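Local coordinates for metallo-beta-lactamase family protein (PDB 3R2U) that is a metallo-beta-lactamase-fold protein that binds an iron ion and probably acts as a persulfide dioxygenase, as do rhodanese-linked relatives of this superfamily, at residues Pro55-Ser60 with Asp84-Ile89; Ile73-Glu78 with Asn99-Gly104; Val92-Asn97 with Met281-Pro286. One frame throughout, in Å; residues are numbered along the deposited sequence.

Interaction 1: Pro55-Ser60 with Asp84-Ile89; sequences PIRDLS and DFASGI
P55 and G88 are joined by the one direct hydrogen bond between the two loops. G88 N points its hydrogen almost straight (168°) at P55 O, 2.9 Å away, but arrives from above the carbonyl plane. The same oxygen lies in the plane of the F85 ring at its edge, 3.6 Å from CE2. One residue on, I56 O takes a CA-H...O contact from G88 CA at 3.2 Å, so the glycine backbone lies directly against that of 55-60. Both loops follow a strand of one sheet and lead into a helix: 60-69 begins beyond D58, whose OD1 receives both S60 N (the capping bond) and S60 OG, while G88 is the N-cap of 89-96. Loops at the ends of the sheet strands carry the metal-site residues of the alpha-beta/beta-alpha sandwich of the metallo-beta-lactamase fold. D84 closes the HxHxD signature with H80, an iron ligand, and H82, and the F85 side chain stands about 7 Å from the metal.

R57 is the side chain to follow outward. Its CB carries CG to a place 3.7 Å from A86 O, with S87 O about as near. CD then rests on the A86 methyl, 3.6 Å from A86 CB. A bend at chi3 (81°) next turns the guanidinium off the 84-89 loop: NH1 forms a salt bridge with D361 and also bonds Q356 O, and NH2 bonds N282 O. At the backbone of the same residue, a water accepts from R57 N and donates to A86 O at 2.6 Å, sitting in the F85 ring plane at its edge. P55 CG packs on I89 CD1 at 4.2 Å, and S87 OG accepts from I89 N in an ST turn and is also hydrogen-bonded to E78 OE1.

Interaction 2: Ile73-Glu78 with Asn99-Gly104; sequences ITHAAE and NIYVSG
H75 and Y101 both carry CG anti to their own carbonyl carbon (chi1 -59° and -57°), which sends the two rings out on the same face of the sheet, from neighbouring strands. There they meet rim to rim, centroids 6.0 Å apart and planes only 14° from parallel, with neither lying over the other. H75 CD2 makes the touch, 3.6 Å from Y101 OH and close to CE1. The imidazole has a polar neighbour in its plane at each nitrogen: T74 OG1 is 2.6 Å from ND1, a bond in which either could be the donor, and a water bonds NE2 and also reaches Y101 OH. Together these should fix the rotation of the H75 ring. The phenol is steadied differently, with A76 O in its plane at the edge, 3.4 Å from CD1, and H120 of the next strand stacked on the ring.

Beneath the rings runs a parallel ladder. T74 O accepts from N99 N, A76 N gives to N99 O at 3.0 Å, A76 O accepts from Y101 N at 2.9 Å, and E78 N gives to Y101 O. A76 thus bonds the residues before and after its partner I100. At E78 the two chains draw apart, and a second water joins E78 O to S103 N. The E78 carboxylate is bonded beyond the pair, by S87 and Y112.

On the other face A76 CB meets I100 CG2 at 4.2 Å, and both side chains pack against helix 89-96. Strand, helix and adjacent parallel strand make a beta-alpha-beta unit, its strands set between strand 49-53 and the outermost strand 120-122 of one of the mixed sheets of the metallo-beta-lactamase fold.

Interaction 3: Val92-Asn97 with Met281-Pro286; sequences VAIKLN and MNLYQP
L283 is where 281-286 first meets the helix, and it does so with both ends of its side chain. CB lies 4.2 Å from K95 CE, alongside the lysine chain, while the methyls reach back to I94: CD2 is 4.1 Å from I94 CB, and CD1 comes equally near I94 CG2. The two branched chains run aslant to each other.

Y284 follows with the polar part of the contact. Its carbonyl oxygen accepts from K95 NZ at 2.7 Å, the donor standing only 17° off the carbonyl plane. K95 gets there by keeping chi2, chi3 and chi4 all close to 180°, a straight rod from the helix to the loop. The ammonium also passes 4.0 Å from Y284 CD2, set obliquely to the ring, and has a second bond to T288 OG1 of the second subunit; its pairing with D91 is long and weak. D91 serves the loop more directly, accepting from Y284 N.

Q285 bends at chi2 (-64°), bringing NE2 to 3.9 Å from K95 NZ, near but not bonded. Its polar grip lies across the subunit interface, where OE1 accepts from T288 N of the second subunit. The lysine and the glutamine therefore meet the same residue of the partner copy.

Helix 89-96 is sandwiched in this region: V92 lies against A76 and I100 of strands 72-77 and 99-103, and A93 against I100, while I94 and K95 face the loop. That loop leaves helix 269-279 and heads for strand 298-301 of the separate four-stranded parallel sheet, and on the way the Y284 side chain packs on H353 and Q356 of helix 345-356, where the metallo-beta-lactamase part meets the part built on that parallel sheet.

How the interactions relate
Helix 89-96 ties the three contacts together: interaction 1 holds its N-terminal end, interaction 2 is the strand pair it packs on, and interaction 3 uses its outer side. I89 CD1 sits 3.6 Å from A76 CB and V92 CG1 is equally close to that methyl, so the A76 methyl touches two residues of the first turn of the helix. Interactions 1 and 3, centres about 9 Å apart, also meet where R57 NH2 packs 3.4 Å from Y284 CA, and both touch the second subunit. The iron, held by H80, H143 and D169, is nearer to F85 of interaction 1 than to E78 of interaction 2, whose side chain is about 9 Å away.

Interaction 1: Pro55-Ser60 with Asp84-Ile89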
# COMPACT_ATOMS: atom_id res chain seq x y z
N PRO A 55 -20.08 -15.76 -0.35
CA PRO A 55 -19.41 -14.50 -0.56
C PRO A 55 -19.75 -13.40 0.42
O PRO A 55 -20.88 -13.31 0.88
CB PRO A 55 -19.92 -14.06 -1.93
CG PRO A 55 -21.26 -14.72 -2.05
CD PRO A 55 -21.05 -16.05 -1.43
N ILE A 56 -18.74 -12.59 0.74
CA ILE A 56 -18.91 -11.40 1.54
C ILE A 56 -19.37 -10.31 0.56
O ILE A 56 -19.46 -10.57 -0.65
CB ILE A 56 -17.62 -11.01 2.29
CG1 ILE A 56 -16.45 -10.74 1.33
CG2 ILE A 56 -17.23 -12.13 3.25
CD1 ILE A 56 -15.25 -10.06 2.00
N ARG A 57 -19.66 -9.11 1.06
CA ARG A 57 -20.18 -8.02 0.21
C ARG A 57 -19.16 -7.40 -0.74
O ARG A 57 -19.51 -6.94 -1.83
CB ARG A 57 -20.75 -6.89 1.07
CG ARG A 57 -22.06 -7.18 1.67
CD ARG A 57 -22.48 -6.01 2.53
NE ARG A 57 -23.07 -4.90 1.78
CZ ARG A 57 -23.12 -3.65 2.22
NH1 ARG A 57 -22.54 -3.30 3.38
NH2 ARG A 57 -23.74 -2.73 1.51
N ASP A 58 -17.91 -7.32 -0.28
CA ASP A 58 -16.83 -6.78 -1.10
C ASP A 58 -16.32 -7.95 -1.94
O ASP A 58 -15.76 -8.91 -1.40
CB ASP A 58 -15.75 -6.21 -0.20
CG ASP A 58 -14.53 -5.79 -0.95
OD1 ASP A 58 -14.47 -5.94 -2.18
OD2 ASP A 58 -13.59 -5.34 -0.26
N LEU A 59 -16.51 -7.87 -3.25
CA LEU A 59 -16.17 -8.99 -4.13
C LEU A 59 -14.77 -8.91 -4.73
O LEU A 59 -14.36 -9.81 -5.44
CB LEU A 59 -17.18 -9.05 -5.28
CG LEU A 59 -18.67 -9.19 -4.93
CD1 LEU A 59 -19.52 -9.30 -6.22
CD2 LEU A 59 -18.93 -10.38 -4.03
N SER A 60 -14.04 -7.85 -4.42
CA SER A 60 -12.74 -7.59 -5.04
C SER A 60 -11.69 -8.70 -4.94
O SER A 60 -10.98 -8.95 -5.92
CB SER A 60 -12.15 -6.26 -4.54
OG SER A 60 -11.88 -6.28 -3.16
N ASP A 84 -24.03 -13.85 11.00
CA ASP A 84 -22.80 -13.24 11.49
C ASP A 84 -21.96 -12.45 10.49
O ASP A 84 -20.86 -12.02 10.82
CB ASP A 84 -21.96 -14.30 12.23
CG ASP A 84 -21.94 -15.61 11.50
OD1 ASP A 84 -22.25 -15.63 10.29
OD2 ASP A 84 -21.60 -16.63 12.12
N PHE A 85 -22.51 -12.23 9.30
CA PHE A 85 -21.89 -11.30 8.33
C PHE A 85 -22.94 -11.05 7.27
O PHE A 85 -23.92 -11.78 7.19
CB PHE A 85 -20.57 -11.81 7.72
CG PHE A 85 -20.74 -12.92 6.74
CD1 PHE A 85 -20.92 -14.23 7.19
CD2 PHE A 85 -20.76 -12.67 5.38
CE1 PHE A 85 -21.10 -15.27 6.28
CE2 PHE A 85 -20.92 -13.71 4.46
CZ PHE A 85 -21.10 -15.01 4.92
N ALA A 86 -22.71 -10.02 6.46
CA ALA A 86 -23.65 -9.63 5.44
C ALA A 86 -23.30 -10.34 4.15
O ALA A 86 -22.18 -10.24 3.67
CB ALA A 86 -23.63 -8.11 5.26
N SER A 87 -24.27 -11.08 3.61
CA SER A 87 -24.05 -11.82 2.37
C SER A 87 -23.84 -10.94 1.15
O SER A 87 -24.57 -9.97 0.94
CB SER A 87 -25.28 -12.68 2.09
OG SER A 87 -25.19 -13.26 0.79
N GLY A 88 -22.88 -11.32 0.32
CA GLY A 88 -22.67 -10.63 -0.95
C GLY A 88 -23.38 -11.34 -2.11
O GLY A 88 -23.21 -10.96 -3.26
N ILE A 89 -24.25 -12.32 -1.83
CA ILE A 89 -24.84 -13.12 -2.91
C ILE A 89 -25.71 -12.32 -3.88
O ILE A 89 -25.66 -12.56 -5.09
CB ILE A 89 -25.60 -14.39 -2.39
CG1 ILE A 89 -25.78 -15.43 -3.51
CG2 ILE A 89 -26.97 -14.03 -1.82
CD1 ILE A 89 -24.75 -16.46 -3.55
O HOH W 1 -19.83 -9.11 4.08

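Interaction 2: Ile73-Glu78 with Asn99-Gly104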
# COMPACT_ATOMS: atom_id res chain seq x y z
N ILE A 73 -15.98 -15.36 -12.93
CA ILE A 73 -16.96 -15.66 -11.89
C ILE A 73 -18.33 -15.63 -12.54
O ILE A 73 -18.83 -14.57 -12.92
CB ILE A 73 -16.88 -14.65 -10.73
CG1 ILE A 73 -15.49 -14.73 -10.08
CG2 ILE A 73 -18.00 -14.92 -9.71
CD1 ILE A 73 -15.23 -13.67 -9.08
N THR A 74 -18.90 -16.82 -12.71
CA THR A 74 -20.17 -17.04 -13.36
C THR A 74 -21.21 -17.58 -12.39
O THR A 74 -22.38 -17.66 -12.71
CB THR A 74 -20.00 -18.09 -14.48
OG1 THR A 74 -19.27 -19.22 -13.95
CG2 THR A 74 -19.22 -17.51 -15.68
N HIS A 75 -20.79 -17.95 -11.18
CA HIS A 75 -21.67 -18.57 -10.20
C HIS A 75 -21.34 -18.14 -8.78
O HIS A 75 -20.20 -17.76 -8.48
CB HIS A 75 -21.49 -20.10 -10.20
CG HIS A 75 -21.76 -20.80 -11.50
ND1 HIS A 75 -20.92 -20.71 -12.59
CD2 HIS A 75 -22.72 -21.68 -11.85
CE1 HIS A 75 -21.39 -21.46 -13.57
NE2 HIS A 75 -22.49 -22.06 -13.15
N ALA A 76 -22.35 -18.24 -7.91
CA ALA A 76 -22.16 -18.09 -6.46
C ALA A 76 -23.25 -18.89 -5.75
O ALA A 76 -24.37 -19.00 -6.23
CB ALA A 76 -22.19 -16.63 -6.03
N ALA A 77 -22.91 -19.42 -4.60
CA ALA A 77 -23.83 -20.19 -3.82
C ALA A 77 -23.61 -19.83 -2.37
O ALA A 77 -22.53 -19.39 -1.97
CB ALA A 77 -23.61 -21.71 -4.05
N GLU A 78 -24.65 -20.04 -1.59
CA GLU A 78 -24.65 -19.71 -0.23
C GLU A 78 -25.20 -20.90 0.57
O GLU A 78 -26.21 -21.47 0.21
CB GLU A 78 -25.54 -18.47 -0.09
CG GLU A 78 -25.73 -17.98 1.25
CD GLU A 78 -26.21 -16.54 1.25
OE1 GLU A 78 -25.38 -15.63 0.97
OE2 GLU A 78 -27.40 -16.32 1.57
N ASN A 99 -25.09 -16.56 -12.08
CA ASN A 99 -26.15 -17.42 -11.58
C ASN A 99 -25.90 -17.60 -10.09
O ASN A 99 -24.77 -17.85 -9.69
CB ASN A 99 -26.12 -18.77 -12.27
CG ASN A 99 -26.60 -18.68 -13.71
OD1 ASN A 99 -25.88 -19.02 -14.63
ND2 ASN A 99 -27.79 -18.19 -13.90
N ILE A 100 -26.93 -17.43 -9.27
CA ILE A 100 -26.78 -17.64 -7.84
C ILE A 100 -27.69 -18.75 -7.36
O ILE A 100 -28.78 -18.96 -7.89
CB ILE A 100 -26.95 -16.35 -7.01
CG1 ILE A 100 -28.36 -15.76 -7.18
CG2 ILE A 100 -25.87 -15.33 -7.45
CD1 ILE A 100 -28.68 -14.70 -6.12
N TYR A 101 -27.20 -19.49 -6.36
CA TYR A 101 -27.85 -20.66 -5.83
C TYR A 101 -27.97 -20.51 -4.33
O TYR A 101 -26.97 -20.33 -3.64
CB TYR A 101 -27.03 -21.92 -6.18
CG TYR A 101 -26.83 -22.04 -7.68
CD1 TYR A 101 -25.85 -21.29 -8.33
CD2 TYR A 101 -27.63 -22.88 -8.45
CE1 TYR A 101 -25.67 -21.36 -9.68
CE2 TYR A 101 -27.46 -22.96 -9.83
CZ TYR A 101 -26.47 -22.20 -10.43
OH TYR A 101 -26.27 -22.24 -11.79
N VAL A 102 -29.21 -20.53 -3.84
CA VAL A 102 -29.46 -20.44 -2.43
C VAL A 102 -30.49 -21.52 -2.08
O VAL A 102 -31.18 -22.04 -2.95
CB VAL A 102 -29.99 -19.05 -2.02
CG1 VAL A 102 -28.99 -17.95 -2.41
CG2 VAL A 102 -31.36 -18.79 -2.60
N SER A 103 -30.58 -21.85 -0.80
CA SER A 103 -31.49 -22.87 -0.38
C SER A 103 -32.98 -22.56 -0.56
O SER A 103 -33.48 -21.50 -0.16
CB SER A 103 -31.24 -23.22 1.10
OG SER A 103 -32.17 -24.22 1.55
N GLY A 104 -33.68 -23.53 -1.16
CA GLY A 104 -35.13 -23.51 -1.27
C GLY A 104 -35.71 -24.52 -0.28
O GLY A 104 -36.86 -24.90 -0.39
O HOH W 2 -24.79 -24.17 -13.58
O HOH W 3 -28.71 -20.85 1.19

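Interaction 3: Val92-Asn97 with Met281-Pro286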
# COMPACT_ATOMS: atom_id res chain seq x y z
N VAL A 92 -23.49 -10.35 -6.11
CA VAL A 92 -22.92 -11.18 -7.18
C VAL A 92 -23.88 -11.27 -8.38
O VAL A 92 -23.47 -11.07 -9.52
CB VAL A 92 -22.58 -12.60 -6.69
CG1 VAL A 92 -22.26 -13.52 -7.87
CG2 VAL A 92 -21.43 -12.53 -5.71
N ALA A 93 -25.14 -11.55 -8.11
CA ALA A 93 -26.16 -11.68 -9.13
C ALA A 93 -26.34 -10.36 -9.89
O ALA A 93 -26.43 -10.33 -11.12
CB ALA A 93 -27.51 -12.10 -8.48
N ILE A 94 -26.39 -9.26 -9.14
CA ILE A 94 -26.62 -7.94 -9.75
C ILE A 94 -25.37 -7.33 -10.43
O ILE A 94 -25.46 -6.86 -11.56
CB ILE A 94 -27.19 -6.95 -8.71
CG1 ILE A 94 -28.57 -7.44 -8.24
CG2 ILE A 94 -27.28 -5.53 -9.32
CD1 ILE A 94 -29.14 -6.63 -7.07
N LYS A 95 -24.22 -7.36 -9.78
CA LYS A 95 -23.04 -6.70 -10.36
C LYS A 95 -22.35 -7.54 -11.39
O LYS A 95 -21.82 -7.00 -12.36
CB LYS A 95 -22.02 -6.32 -9.26
CG LYS A 95 -22.50 -5.25 -8.28
CD LYS A 95 -21.38 -4.84 -7.34
CE LYS A 95 -21.77 -3.77 -6.35
NZ LYS A 95 -20.57 -3.40 -5.52
N LEU A 96 -22.33 -8.86 -11.19
CA LEU A 96 -21.62 -9.75 -12.09
C LEU A 96 -22.53 -10.54 -13.04
O LEU A 96 -22.04 -11.31 -13.87
CB LEU A 96 -20.74 -10.72 -11.27
CG LEU A 96 -19.75 -10.09 -10.28
CD1 LEU A 96 -18.87 -11.18 -9.67
CD2 LEU A 96 -18.88 -9.03 -10.93
N ASN A 97 -23.85 -10.37 -12.92
CA ASN A 97 -24.81 -11.10 -13.75
C ASN A 97 -24.53 -12.61 -13.67
O ASN A 97 -24.65 -13.33 -14.64
CB ASN A 97 -24.76 -10.62 -15.20
CG ASN A 97 -25.94 -11.10 -16.02
OD1 ASN A 97 -27.08 -11.05 -15.58
ND2 ASN A 97 -25.66 -11.54 -17.25
N MET A 281 -30.00 -5.95 1.38
CA MET A 281 -29.73 -4.55 1.68
C MET A 281 -29.14 -3.92 0.42
O MET A 281 -28.95 -4.60 -0.58
CB MET A 281 -28.78 -4.41 2.85
CG MET A 281 -27.33 -4.92 2.58
SD MET A 281 -26.24 -4.59 3.97
CE MET A 281 -26.34 -2.81 4.05
N ASN A 282 -28.82 -2.63 0.50
CA ASN A 282 -28.25 -1.92 -0.64
C ASN A 282 -26.95 -2.56 -1.13
O ASN A 282 -26.23 -3.21 -0.36
CB ASN A 282 -27.95 -0.47 -0.24
CG ASN A 282 -29.20 0.36 -0.02
OD1 ASN A 282 -30.28 -0.02 -0.42
ND2 ASN A 282 -29.04 1.51 0.62
N LEU A 283 -26.66 -2.38 -2.42
CA LEU A 283 -25.43 -2.88 -2.97
C LEU A 283 -24.27 -2.31 -2.18
O LEU A 283 -24.30 -1.18 -1.72
CB LEU A 283 -25.29 -2.50 -4.44
CG LEU A 283 -26.21 -3.20 -5.44
CD1 LEU A 283 -26.14 -2.48 -6.81
CD2 LEU A 283 -25.84 -4.70 -5.59
N TYR A 284 -23.23 -3.11 -2.04
CA TYR A 284 -22.02 -2.62 -1.43
C TYR A 284 -21.32 -1.56 -2.30
O TYR A 284 -21.14 -1.76 -3.51
CB TYR A 284 -21.02 -3.77 -1.21
CG TYR A 284 -19.65 -3.26 -0.97
CD1 TYR A 284 -19.31 -2.69 0.26
CD2 TYR A 284 -18.68 -3.32 -1.95
CE1 TYR A 284 -18.05 -2.18 0.48
CE2 TYR A 284 -17.42 -2.83 -1.74
CZ TYR A 284 -17.11 -2.26 -0.53
OH TYR A 284 -15.87 -1.79 -0.34
N GLN A 285 -20.92 -0.48 -1.65
CA GLN A 285 -20.07 0.55 -2.24
C GLN A 285 -19.23 1.18 -1.13
O GLN A 285 -19.74 1.48 -0.04
CB GLN A 285 -20.86 1.69 -2.91
CG GLN A 285 -21.72 1.33 -4.10
CD GLN A 285 -20.94 0.82 -5.29
OE1 GLN A 285 -19.73 0.96 -5.36
NE2 GLN A 285 -21.65 0.23 -6.24
N PRO A 286 -17.93 1.41 -1.41
CA PRO A 286 -17.14 2.14 -0.46
C PRO A 286 -17.71 3.56 -0.40
O PRO A 286 -18.42 3.99 -1.32
CB PRO A 286 -15.75 2.14 -1.09
CG PRO A 286 -16.02 2.06 -2.57
CD PRO A 286 -17.21 1.18 -2.68